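Local coordinates for protein nine-heme cytochrome c (Desulfovibrio desulfuricans, PDB 1OFW) that probably carries electrons through its nine hemes as part of a transmembrane redox complex that serves the reduction of sulfate, at residues 183-188 / 261-266; 30-35 / 140-145; 83-86 / 92-95. One frame throughout, in Å; residues are numbered along the deposited sequence.

All three contacts adjoin hemes, at widely separated places in the elongated chain. Residues 30-35 of contact 2 and both segments of contact 3 belong to the N-terminal class III cytochrome sequence region; the centres of these contacts are about 26 Å apart and their nearest atoms about 9 Å, and contact 3 is nested within the long loop that contact 2 closes. Contact 1 lies in the C-terminal region, beside heme 9, with its centre about 50 Å from that of contact 2 and about 39 Å from that of contact 3. In contacts 1 and 2 a backbone N-H holds a heme propionate, whereas the two segments of contact 3 meet a heme through apolar side chains and a backbone carbonyl.

Contact 1. Residues 183-188 / 261-266; sequences IDALAD and AAYHLQ. With HEC (heme c), chain K.
Ile183 and Tyr263 mark the closest backbone approach, with their CA atoms 9.6 Å apart, so the gap between loop and helix is spanned by side chains. Residues 183-188 leave strand 181-183 through a type I beta turn from Asp184 to Ala187, closed by Ala187 N and Asp184 O at 3.2 Å; residues 261-266 are part of helix 259-273. The aromatic ring of Tyr263 reaches from the helix to the loop and is met there from two directions. Ile183 lays its CG2 methyl over one face, in a CH-pi contact 3.9 Å from the ring centroid and 30° off the normal. The branch reaches the ring because it stands opposite the backbone N about the CA-CB bond, while CG1 takes the place beside that N (chi1 -55°). Leu186 comes instead at the ring edge, its CD1 lying 4.1 Å from Tyr263 CE1. Heme 9 fills the angle between the segments: Tyr263 CD1 packs 3.4 Å from CAD at the root of a propionate, and the next helix residue, His264, binds the iron through NE2 at 2.0 Å, with His288 as the other axial ligand. The loop takes hold of both propionates by its backbone. Leu186 N donates to O2D of the heme at 3.0 Å (N-H...O angle 154°), and Asp188 N donates to O2A at 2.9 Å. Tyr263 OH is hydrogen-bonded to a propionate oxygen of a second heme. One helix thus supplies an iron ligand and, from the adjacent residue, a tyrosine touching both hemes, while the peptide N-H groups of Leu186 in the turn and Asp188 just after it would probably stabilise negative charge on the heme 9 propionates and so bear on its redox behaviour.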
loop_
_atom_site.group_PDB
_atom_site.type_symbol
_atom_site.label_atom_id
_atom_site.label_comp_id
_atom_site.label_asym_id
_atom_site.label_seq_id
_atom_site.Cartn_x
_atom_site.Cartn_y
_atom_site.Cartn_z
ATOM N N ILE A 183 5.888 -24.882 -16.041
ATOM C CA ILE A 183 4.570 -24.463 -16.473
ATOM C C ILE A 183 4.297 -25.082 -17.840
ATOM O O ILE A 183 4.798 -24.616 -18.867
ATOM C CB ILE A 183 4.458 -22.915 -16.542
ATOM C CG1 ILE A 183 4.846 -22.274 -15.207
ATOM C CG2 ILE A 183 3.081 -22.487 -16.994
ATOM C CD1 ILE A 183 4.817 -20.780 -15.197
ATOM N N ASP A 184 3.524 -26.163 -17.827
ATOM C CA ASP A 184 3.325 -26.972 -19.015
ATOM C C ASP A 184 1.846 -27.149 -19.370
ATOM O O ASP A 184 1.620 -27.970 -20.261
ATOM C CB ASP A 184 4.015 -28.329 -18.862
ATOM C CG ASP A 184 3.531 -29.117 -17.680
ATOM O OD1 ASP A 184 2.569 -28.721 -17.010
ATOM O OD2 ASP A 184 4.165 -30.172 -17.397
ATOM N N ALA A 185 0.938 -26.398 -18.790
ATOM C CA ALA A 185 -0.500 -26.554 -18.990
ATOM C C ALA A 185 -0.869 -26.533 -20.473
ATOM O O ALA A 185 -1.784 -27.239 -20.914
ATOM C CB ALA A 185 -1.261 -25.463 -18.256
ATOM N N LEU A 186 -0.153 -25.703 -21.234
ATOM C CA LEU A 186 -0.502 -25.402 -22.619
ATOM C C LEU A 186 0.504 -25.960 -23.603
ATOM O O LEU A 186 0.332 -25.660 -24.805
ATOM C CB LEU A 186 -0.594 -23.872 -22.794
ATOM C CG LEU A 186 -1.609 -23.159 -21.892
ATOM C CD1 LEU A 186 -1.465 -21.651 -21.973
ATOM C CD2 LEU A 186 -3.023 -23.602 -22.220
ATOM N N ALA A 187 1.491 -26.723 -23.195
ATOM C CA ALA A 187 2.669 -26.948 -24.024
ATOM C C ALA A 187 2.310 -27.558 -25.372
ATOM O O ALA A 187 1.595 -28.543 -25.433
ATOM C CB ALA A 187 3.710 -27.803 -23.324
ATOM N N ASP A 188 2.793 -26.946 -26.426
ATOM C CA ASP A 188 2.446 -27.321 -27.806
ATOM C C ASP A 188 3.501 -26.758 -28.739
ATOM O O ASP A 188 4.398 -27.485 -29.149
ATOM C CB ASP A 188 1.061 -26.850 -28.188
ATOM C CG ASP A 188 0.686 -27.119 -29.640
ATOM O OD1 ASP A 188 1.471 -27.735 -30.389
ATOM O OD2 ASP A 188 -0.393 -26.643 -30.030
ATOM N N ALA A 261 -2.971 -15.882 -22.339
ATOM C CA ALA A 261 -2.908 -14.447 -22.187
ATOM C C ALA A 261 -2.710 -14.102 -20.704
ATOM O O ALA A 261 -2.078 -13.105 -20.364
ATOM C CB ALA A 261 -4.160 -13.759 -22.757
ATOM N N ALA A 262 -3.270 -14.899 -19.814
ATOM C CA ALA A 262 -3.082 -14.678 -18.380
ATOM C C ALA A 262 -1.595 -14.758 -18.017
ATOM O O ALA A 262 -1.064 -13.868 -17.337
ATOM C CB ALA A 262 -3.919 -15.659 -17.591
ATOM N N TYR A 263 -0.893 -15.810 -18.469
ATOM C CA TYR A 263 0.533 -15.896 -18.227
ATOM C C TYR A 263 1.256 -14.729 -18.860
ATOM O O TYR A 263 2.068 -14.036 -18.241
ATOM C CB TYR A 263 1.097 -17.195 -18.790
ATOM C CG TYR A 263 0.727 -18.476 -18.075
ATOM C CD1 TYR A 263 0.198 -19.531 -18.793
ATOM C CD2 TYR A 263 0.903 -18.674 -16.713
ATOM C CE1 TYR A 263 -0.144 -20.724 -18.195
ATOM C CE2 TYR A 263 0.558 -19.866 -16.094
ATOM C CZ TYR A 263 0.025 -20.899 -16.835
ATOM O OH TYR A 263 -0.333 -22.117 -16.256
ATOM N N HIS A 264 0.948 -14.477 -20.140
ATOM C CA HIS A 264 1.699 -13.400 -20.806
ATOM C C HIS A 264 1.522 -12.063 -20.151
ATOM O O HIS A 264 2.436 -11.286 -19.926
ATOM C CB HIS A 264 1.293 -13.380 -22.278
ATOM C CG HIS A 264 1.924 -14.456 -23.093
ATOM N ND1 HIS A 264 1.467 -14.734 -24.374
ATOM C CD2 HIS A 264 2.967 -15.270 -22.866
ATOM C CE1 HIS A 264 2.219 -15.714 -24.854
ATOM N NE2 HIS A 264 3.140 -16.081 -23.982
ATOM N N LEU A 265 0.251 -11.723 -19.853
ATOM C CA LEU A 265 -0.004 -10.408 -19.271
ATOM C C LEU A 265 0.579 -10.259 -17.887
ATOM O O LEU A 265 1.053 -9.181 -17.533
ATOM C CB LEU A 265 -1.531 -10.182 -19.182
ATOM C CG LEU A 265 -2.213 -9.952 -20.529
ATOM C CD1 LEU A 265 -3.733 -10.067 -20.350
ATOM C CD2 LEU A 265 -1.792 -8.608 -21.091
ATOM N N GLN A 266 0.572 -11.314 -17.085
ATOM C CA GLN A 266 1.150 -11.201 -15.753
ATOM C C GLN A 266 2.668 -11.168 -15.802
ATOM O O GLN A 266 3.279 -10.251 -15.231
ATOM C CB GLN A 266 0.738 -12.377 -14.851
ATOM C CG GLN A 266 0.953 -12.113 -13.374
ATOM C CD GLN A 266 0.278 -13.149 -12.458
ATOM O OE1 GLN A 266 -0.835 -12.942 -11.961
ATOM N NE2 GLN A 266 1.021 -14.173 -12.280
HETATM FE FE HEC K . 4.648 -17.374 -24.273
HETATM C CHA HEC K . 2.679 -19.982 -23.390
HETATM C CHB HEC K . 3.648 -17.713 -27.581
HETATM C CHC HEC K . 6.626 -14.711 -25.203
HETATM C CHD HEC K . 5.617 -16.978 -21.059
HETATM N NA HEC K . 3.390 -18.541 -25.271
HETATM C C1A HEC K . 2.696 -19.625 -24.720
HETATM C C2A HEC K . 1.989 -20.340 -25.762
HETATM C C3A HEC K . 2.304 -19.745 -26.924
HETATM C C4A HEC K . 3.141 -18.602 -26.637
HETATM C CMA HEC K . 1.908 -20.177 -28.342
HETATM C CAA HEC K . 1.078 -21.567 -25.552
HETATM C CBA HEC K . 1.945 -22.796 -25.181
HETATM C CGA HEC K . 2.587 -23.522 -26.337
HETATM O O1A HEC K . 2.053 -23.452 -27.465
HETATM O O2A HEC K . 3.628 -24.152 -26.055
HETATM N NB HEC K . 5.104 -16.488 -26.007
HETATM C C1B HEC K . 4.601 -16.773 -27.267
HETATM C C2B HEC K . 5.252 -15.905 -28.253
HETATM C C3B HEC K . 6.057 -15.072 -27.584
HETATM C C4B HEC K . 5.934 -15.398 -26.181
HETATM C CMB HEC K . 5.002 -16.011 -29.765
HETATM C CAB HEC K . 6.962 -13.960 -28.116
HETATM C CBB HEC K . 6.060 -12.797 -28.640
HETATM N NC HEC K . 5.904 -16.118 -23.366
HETATM C C1C HEC K . 6.647 -15.075 -23.871
HETATM C C2C HEC K . 7.464 -14.500 -22.834
HETATM C C3C HEC K . 7.216 -15.183 -21.682
HETATM C C4C HEC K . 6.192 -16.164 -22.006
HETATM C CMC HEC K . 8.477 -13.366 -23.024
HETATM C CAC HEC K . 7.912 -15.045 -20.340
HETATM C CBC HEC K . 7.993 -13.607 -19.769
HETATM N ND HEC K . 4.143 -18.197 -22.544
HETATM C C1D HEC K . 4.713 -17.974 -21.300
HETATM C C2D HEC K . 4.210 -18.936 -20.349
HETATM C C3D HEC K . 3.420 -19.786 -21.006
HETATM C C4D HEC K . 3.365 -19.344 -22.381
HETATM C CMD HEC K . 4.582 -18.903 -18.847
HETATM C CAD HEC K . 2.681 -21.065 -20.520
HETATM C CBD HEC K . 3.540 -22.292 -21.006
HETATM C CGD HEC K . 2.745 -23.604 -20.983
HETATM O O1D HEC K . 3.158 -24.534 -21.763
HETATM O O2D HEC K . 1.770 -23.682 -20.219
#

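Contact 2. Residues 30-35 / 140-145; sequences MKPVVF and EQMQKG. With HEC (heme c), chain G.
Pro32 and Met142 bring the two backbones nearest, 8.2 Å between CA atoms, where the chain leading into strand 33-36 passes helix 139-147. The sulfur of Met142 rests against the pyrrolidine ring, with SD 3.4 Å from Pro32 CG. CG of Met142 is anti to the backbone N (chi1 179°), and the chain then bends at chi2, 71°, which carries the thioether across to the proline; its terminal CE also comes 3.8 Å from Met30 O. Beyond this thin apolar seam, the loop side faces a heme, probably heme 5, since Met30 also touches Cys127 and His131, which serve that heme. The folded side chain of Met30 lies over the porphyrin face, CG 3.4 Å from C4A and CE 3.6 Å from C1B of the heme. Val33 covers a different pyrrole on the same face, its CG2 3.6 Å from C2D. Met30 N gives a hydrogen bond to propionate oxygen O2A, at 2.8 Å with an N-H...O angle of 148°, and Lys31 O accepts one from His131 ND1. That second bond would help to set the rotation of the axial imidazole and probably increase its electron donation to the iron, so Met142 packs on the two neighbours, Met30 and Pro32, of the residue whose carbonyl holds the axial histidine.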
loop_
_atom_site.group_PDB
_atom_site.type_symbol
_atom_site.label_atom_id
_atom_site.label_comp_id
_atom_site.label_asym_id
_atom_site.label_seq_id
_atom_site.Cartn_x
_atom_site.Cartn_y
_atom_site.Cartn_z
ATOM N N MET A 30 -13.798 5.822 12.633
ATOM C CA MET A 30 -12.657 4.916 12.556
ATOM C C MET A 30 -11.770 5.076 13.789
ATOM O O MET A 30 -11.824 6.094 14.492
ATOM C CB MET A 30 -11.795 5.220 11.323
ATOM C CG MET A 30 -12.536 5.135 9.999
ATOM S SD MET A 30 -12.962 3.441 9.541
ATOM C CE MET A 30 -11.334 2.779 9.203
ATOM N N LYS A 31 -10.898 4.106 14.068
ATOM C CA LYS A 31 -9.820 4.299 15.022
ATOM C C LYS A 31 -9.012 5.500 14.568
ATOM O O LYS A 31 -8.745 5.653 13.374
ATOM C CB LYS A 31 -8.882 3.095 15.104
ATOM C CG LYS A 31 -9.569 1.883 15.738
ATOM C CD LYS A 31 -8.588 0.726 15.731
ATOM C CE LYS A 31 -9.161 -0.461 16.479
ATOM N NZ LYS A 31 -8.115 -1.538 16.481
ATOM N N PRO A 32 -8.616 6.389 15.481
ATOM C CA PRO A 32 -7.689 7.444 15.089
ATOM C C PRO A 32 -6.387 6.914 14.503
ATOM O O PRO A 32 -6.004 5.771 14.717
ATOM C CB PRO A 32 -7.458 8.199 16.399
ATOM C CG PRO A 32 -8.702 7.936 17.198
ATOM C CD PRO A 32 -9.071 6.488 16.870
ATOM N N VAL A 33 -5.720 7.763 13.755
ATOM C CA VAL A 33 -4.464 7.449 13.056
ATOM C C VAL A 33 -3.257 8.019 13.779
ATOM O O VAL A 33 -3.245 9.226 14.051
ATOM C CB VAL A 33 -4.521 8.011 11.633
ATOM C CG1 VAL A 33 -3.207 7.819 10.922
ATOM C CG2 VAL A 33 -5.661 7.362 10.841
ATOM N N VAL A 34 -2.274 7.177 14.065
ATOM C CA VAL A 34 -1.025 7.691 14.630
ATOM C C VAL A 34 -0.040 7.844 13.475
ATOM O O VAL A 34 0.388 6.881 12.834
ATOM C CB VAL A 34 -0.464 6.792 15.719
ATOM C CG1 VAL A 34 0.835 7.395 16.246
ATOM C CG2 VAL A 34 -1.456 6.630 16.864
ATOM N N PHE A 35 0.284 9.072 13.141
ATOM C CA PHE A 35 1.125 9.468 12.044
ATOM C C PHE A 35 2.535 9.690 12.574
ATOM O O PHE A 35 2.717 10.475 13.506
ATOM C CB PHE A 35 0.574 10.742 11.407
ATOM C CG PHE A 35 1.454 11.296 10.309
ATOM C CD1 PHE A 35 1.557 10.654 9.079
ATOM C CD2 PHE A 35 2.202 12.436 10.476
ATOM C CE1 PHE A 35 2.336 11.132 8.072
ATOM C CE2 PHE A 35 2.981 12.909 9.445
ATOM C CZ PHE A 35 3.098 12.274 8.232
ATOM N N GLU A 140 -13.254 8.692 26.627
ATOM C CA GLU A 140 -13.118 10.101 26.993
ATOM C C GLU A 140 -11.990 10.812 26.240
ATOM O O GLU A 140 -12.150 11.964 25.793
ATOM C CB GLU A 140 -12.913 10.161 28.521
ATOM C CG GLU A 140 -13.837 9.167 29.239
ATOM C CD GLU A 140 -13.295 7.777 29.479
ATOM O OE1 GLU A 140 -12.324 7.553 30.245
ATOM O OE2 GLU A 140 -13.829 6.807 28.918
ATOM N N GLN A 141 -10.847 10.141 26.092
ATOM C CA GLN A 141 -9.747 10.694 25.295
ATOM C C GLN A 141 -10.159 10.885 23.837
ATOM O O GLN A 141 -9.866 11.879 23.191
ATOM C CB GLN A 141 -8.537 9.770 25.415
ATOM C CG GLN A 141 -7.700 10.018 26.664
ATOM C CD GLN A 141 -6.672 8.920 26.882
ATOM O OE1 GLN A 141 -6.807 7.768 26.507
ATOM N NE2 GLN A 141 -5.596 9.342 27.527
ATOM N N MET A 142 -10.892 9.917 23.291
ATOM C CA MET A 142 -11.418 10.087 21.907
ATOM C C MET A 142 -12.253 11.318 21.763
ATOM O O MET A 142 -12.137 12.069 20.800
ATOM C CB MET A 142 -12.183 8.796 21.559
ATOM C CG MET A 142 -12.801 8.839 20.159
ATOM S SD MET A 142 -11.525 8.736 18.876
ATOM C CE MET A 142 -12.526 8.432 17.433
ATOM N N GLN A 143 -13.149 11.571 22.769
ATOM C CA GLN A 143 -13.986 12.751 22.706
ATOM C C GLN A 143 -13.175 14.033 22.726
ATOM O O GLN A 143 -13.384 14.983 21.986
ATOM C CB GLN A 143 -14.984 12.820 23.888
ATOM C CG GLN A 143 -16.084 11.760 23.781
ATOM C CD GLN A 143 -16.926 11.982 22.534
ATOM O OE1 GLN A 143 -17.474 13.076 22.342
ATOM N NE2 GLN A 143 -16.948 10.973 21.672
ATOM N N LYS A 144 -12.172 14.047 23.614
ATOM C CA LYS A 144 -11.331 15.243 23.666
ATOM C C LYS A 144 -10.560 15.460 22.382
ATOM O O LYS A 144 -10.336 16.577 21.938
ATOM C CB LYS A 144 -10.379 15.174 24.863
ATOM C CG LYS A 144 -11.093 15.013 26.206
ATOM C CD LYS A 144 -10.112 14.964 27.378
ATOM C CE LYS A 144 -10.768 15.569 28.624
ATOM N NZ LYS A 144 -10.320 14.900 29.883
ATOM N N GLY A 145 -10.182 14.322 21.760
ATOM C CA GLY A 145 -9.460 14.449 20.504
ATOM C C GLY A 145 -10.290 15.080 19.420
ATOM O O GLY A 145 -9.937 15.945 18.631
HETATM FE FE HEC G . -8.858 6.578 6.684
HETATM C CHA HEC G . -9.908 9.442 8.244
HETATM C CHB HEC G . -12.088 5.494 6.567
HETATM C CHC HEC G . -7.842 3.744 5.083
HETATM C CHD HEC G . -5.640 7.715 6.772
HETATM N NA HEC G . -10.610 7.346 7.258
HETATM C C1A HEC G . -10.892 8.578 7.867
HETATM C C2A HEC G . -12.318 8.791 7.954
HETATM C C3A HEC G . -12.904 7.682 7.481
HETATM C C4A HEC G . -11.853 6.761 7.057
HETATM C CMA HEC G . -14.407 7.359 7.379
HETATM C CAA HEC G . -12.966 10.082 8.471
HETATM C CBA HEC G . -13.033 10.156 10.011
HETATM C CGA HEC G . -13.941 9.125 10.648
HETATM O O1A HEC G . -15.165 9.130 10.313
HETATM O O2A HEC G . -13.441 8.346 11.496
HETATM N NB HEC G . -9.785 4.955 5.988
HETATM C C1B HEC G . -11.128 4.629 6.078
HETATM C C2B HEC G . -11.342 3.277 5.597
HETATM C C3B HEC G . -10.145 2.814 5.169
HETATM C C4B HEC G . -9.177 3.857 5.402
HETATM C CMB HEC G . -12.703 2.559 5.649
HETATM C CAB HEC G . -9.763 1.452 4.580
HETATM C CBB HEC G . -10.697 1.100 3.378
HETATM N NC HEC G . -7.098 5.865 6.093
HETATM C C1C HEC G . -6.877 4.667 5.438
HETATM C C2C HEC G . -5.472 4.523 5.179
HETATM C C3C HEC G . -4.848 5.622 5.657
HETATM C C4C HEC G . -5.871 6.468 6.205
HETATM C CMC HEC G . -4.885 3.261 4.512
HETATM C CAC HEC G . -3.340 5.922 5.739
HETATM C CBC HEC G . -2.620 5.821 4.375
HETATM N ND HEC G . -7.956 8.213 7.393
HETATM C C1D HEC G . -6.603 8.471 7.397
HETATM C C2D HEC G . -6.334 9.665 8.185
HETATM C C3D HEC G . -7.520 10.119 8.621
HETATM C C4D HEC G . -8.544 9.262 8.090
HETATM C CMD HEC G . -4.927 10.263 8.430
HETATM C CAD HEC G . -7.759 11.336 9.543
HETATM C CBD HEC G . -7.655 10.898 11.035
HETATM C CGD HEC G . -8.901 10.234 11.544
HETATM O O1D HEC G . -8.888 9.073 12.064
HETATM O O2D HEC G . -9.966 10.902 11.453
#

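Contact 3. Residues 83-86 / 92-95; sequences TNIA and NTPV. With HEC (heme c), chain D.
Van der Waals packing of Ile85 on Thr93, Pro94 and Val95 carries much of the meeting of these two loop pieces, whose nearest CA atoms, Ile85 and Pro94, are 7.4 Å apart; the closest contacts set methyl groups against carbonyl oxygens. Both branches of Ile85 end beside one such oxygen, CG2 at 3.5 Å and CD1 at 3.7 Å from Pro94 O. Its CD1 also reaches Val95 CA at 4.1 Å. With OG1 of Thr93 beside the backbone N (chi1 -55°), its methyl CG2 falls on the other side and touches Ala86 O at 3.5 Å. The loop formed in this way links helix 76-81, which carries His81, an iron ligand of heme 5, to helix 97-107, which opens with the Cys97, Cys100 and His101 of a CXXCH heme-attachment motif for heme 3. Against the flat side of a heme, probably heme 2 because its axial ligand His52 adjoins Pro94, lies the proline ring, CB 3.3 Å from C2A. Ile85 CG2 flanks a propionate of the same heme, 3.8 Å from O1A. Among the polar ties, Arg88 NH1 is hydrogen-bonded to Ala86 O and NH2 to the heme, as is Arg78 NE; Thr93 OG1 makes a weak hydrogen bond with Arg88 N.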
loop_
_atom_site.group_PDB
_atom_site.type_symbol
_atom_site.label_atom_id
_atom_site.label_comp_id
_atom_site.label_asym_id
_atom_site.label_seq_id
_atom_site.Cartn_x
_atom_site.Cartn_y
_atom_site.Cartn_z
ATOM N N THR A 83 -7.417 9.740 -4.424
ATOM C CA THR A 83 -6.436 9.218 -5.360
ATOM C C THR A 83 -6.486 9.870 -6.724
ATOM O O THR A 83 -5.589 9.650 -7.541
ATOM C CB THR A 83 -6.607 7.699 -5.572
ATOM O OG1 THR A 83 -7.947 7.459 -5.969
ATOM C CG2 THR A 83 -6.337 6.994 -4.253
ATOM N N ASN A 84 -7.497 10.652 -7.009
ATOM C CA ASN A 84 -7.581 11.299 -8.316
ATOM C C ASN A 84 -7.523 12.814 -8.145
ATOM O O ASN A 84 -8.481 13.537 -8.367
ATOM C CB ASN A 84 -8.879 10.850 -9.001
ATOM C CG ASN A 84 -10.130 11.147 -8.207
ATOM O OD1 ASN A 84 -10.103 11.261 -6.982
ATOM N ND2 ASN A 84 -11.267 11.265 -8.892
ATOM N N ILE A 85 -6.376 13.295 -7.695
ATOM C CA ILE A 85 -6.122 14.694 -7.411
ATOM C C ILE A 85 -5.628 15.393 -8.678
ATOM O O ILE A 85 -4.589 15.033 -9.248
ATOM C CB ILE A 85 -5.061 14.841 -6.300
ATOM C CG1 ILE A 85 -5.452 14.077 -5.034
ATOM C CG2 ILE A 85 -4.805 16.311 -5.995
ATOM C CD1 ILE A 85 -4.323 13.903 -4.035
ATOM N N ALA A 86 -6.405 16.391 -9.107
ATOM C CA ALA A 86 -6.012 17.076 -10.347
ATOM C C ALA A 86 -4.714 17.823 -10.193
ATOM O O ALA A 86 -4.445 18.493 -9.214
ATOM C CB ALA A 86 -7.110 18.044 -10.752
ATOM N N ASN A 92 0.893 24.729 -5.530
ATOM C CA ASN A 92 1.069 23.323 -5.187
ATOM C C ASN A 92 -0.142 22.490 -5.589
ATOM O O ASN A 92 -1.290 22.918 -5.540
ATOM C CB ASN A 92 1.341 23.140 -3.692
ATOM C CG ASN A 92 2.532 23.993 -3.290
ATOM O OD1 ASN A 92 3.401 24.228 -4.133
ATOM N ND2 ASN A 92 2.603 24.467 -2.056
ATOM N N THR A 93 0.201 21.276 -5.999
ATOM C CA THR A 93 -0.749 20.192 -6.091
ATOM C C THR A 93 -0.756 19.418 -4.761
ATOM O O THR A 93 0.266 18.852 -4.422
ATOM C CB THR A 93 -0.379 19.172 -7.182
ATOM O OG1 THR A 93 -0.224 19.880 -8.413
ATOM C CG2 THR A 93 -1.469 18.130 -7.419
ATOM N N PRO A 94 -1.873 19.417 -4.077
ATOM C CA PRO A 94 -1.917 18.659 -2.809
ATOM C C PRO A 94 -1.669 17.171 -3.036
ATOM O O PRO A 94 -1.832 16.589 -4.098
ATOM C CB PRO A 94 -3.332 18.890 -2.291
ATOM C CG PRO A 94 -3.768 20.158 -2.954
ATOM C CD PRO A 94 -3.159 20.077 -4.310
ATOM N N VAL A 95 -1.230 16.586 -1.913
ATOM C CA VAL A 95 -1.149 15.133 -1.789
ATOM C C VAL A 95 -2.059 14.724 -0.640
ATOM O O VAL A 95 -2.331 15.411 0.331
ATOM C CB VAL A 95 0.280 14.648 -1.502
ATOM C CG1 VAL A 95 1.218 15.081 -2.644
ATOM C CG2 VAL A 95 0.802 15.200 -0.186
HETATM FE FE HEC D . -5.609 20.822 1.892
HETATM C CHA HEC D . -7.100 20.772 -1.174
HETATM C CHB HEC D . -4.811 17.518 1.598
HETATM C CHC HEC D . -3.873 21.001 4.826
HETATM C CHD HEC D . -6.801 23.963 2.401
HETATM N NA HEC D . -5.904 19.439 0.502
HETATM C C1A HEC D . -6.533 19.597 -0.737
HETATM C C2A HEC D . -6.477 18.350 -1.471
HETATM C C3A HEC D . -5.890 17.430 -0.656
HETATM C C4A HEC D . -5.498 18.109 0.555
HETATM C CMA HEC D . -5.599 15.961 -0.974
HETATM C CAA HEC D . -6.924 18.115 -2.918
HETATM C CBA HEC D . -8.372 17.584 -2.973
HETATM C CGA HEC D . -8.834 17.390 -4.421
HETATM O O1A HEC D . -8.196 17.936 -5.360
HETATM O O2A HEC D . -9.829 16.648 -4.573
HETATM N NB HEC D . -4.521 19.572 2.968
HETATM C C1B HEC D . -4.338 18.224 2.688
HETATM C C2B HEC D . -3.483 17.634 3.719
HETATM C C3B HEC D . -3.221 18.582 4.625
HETATM C C4B HEC D . -3.883 19.802 4.159
HETATM C CMB HEC D . -3.009 16.169 3.668
HETATM C CAB HEC D . -2.384 18.529 5.903
HETATM C CBB HEC D . -0.982 17.966 5.594
HETATM N NC HEC D . -5.318 22.241 3.275
HETATM C C1C HEC D . -4.623 22.110 4.461
HETATM C C2C HEC D . -4.774 23.297 5.292
HETATM C C3C HEC D . -5.614 24.120 4.623
HETATM C C4C HEC D . -5.951 23.472 3.375
HETATM C CMC HEC D . -4.105 23.450 6.672
HETATM C CAC HEC D . -6.237 25.460 5.084
HETATM C CBC HEC D . -5.193 26.522 5.464
HETATM N ND HEC D . -6.592 22.161 0.775
HETATM C C1D HEC D . -6.988 23.417 1.170
HETATM C C2D HEC D . -7.618 24.087 0.047
HETATM C C3D HEC D . -7.642 23.231 -0.979
HETATM C C4D HEC D . -7.102 21.966 -0.496
HETATM C CMD HEC D . -8.103 25.545 0.147
HETATM C CAD HEC D . -8.084 23.453 -2.451
HETATM C CBD HEC D . -6.816 23.929 -3.208
HETATM C CGD HEC D . -6.914 23.899 -4.717
HETATM O O1D HEC D . -5.878 24.170 -5.382
HETATM O O2D HEC D . -8.028 23.593 -5.187
#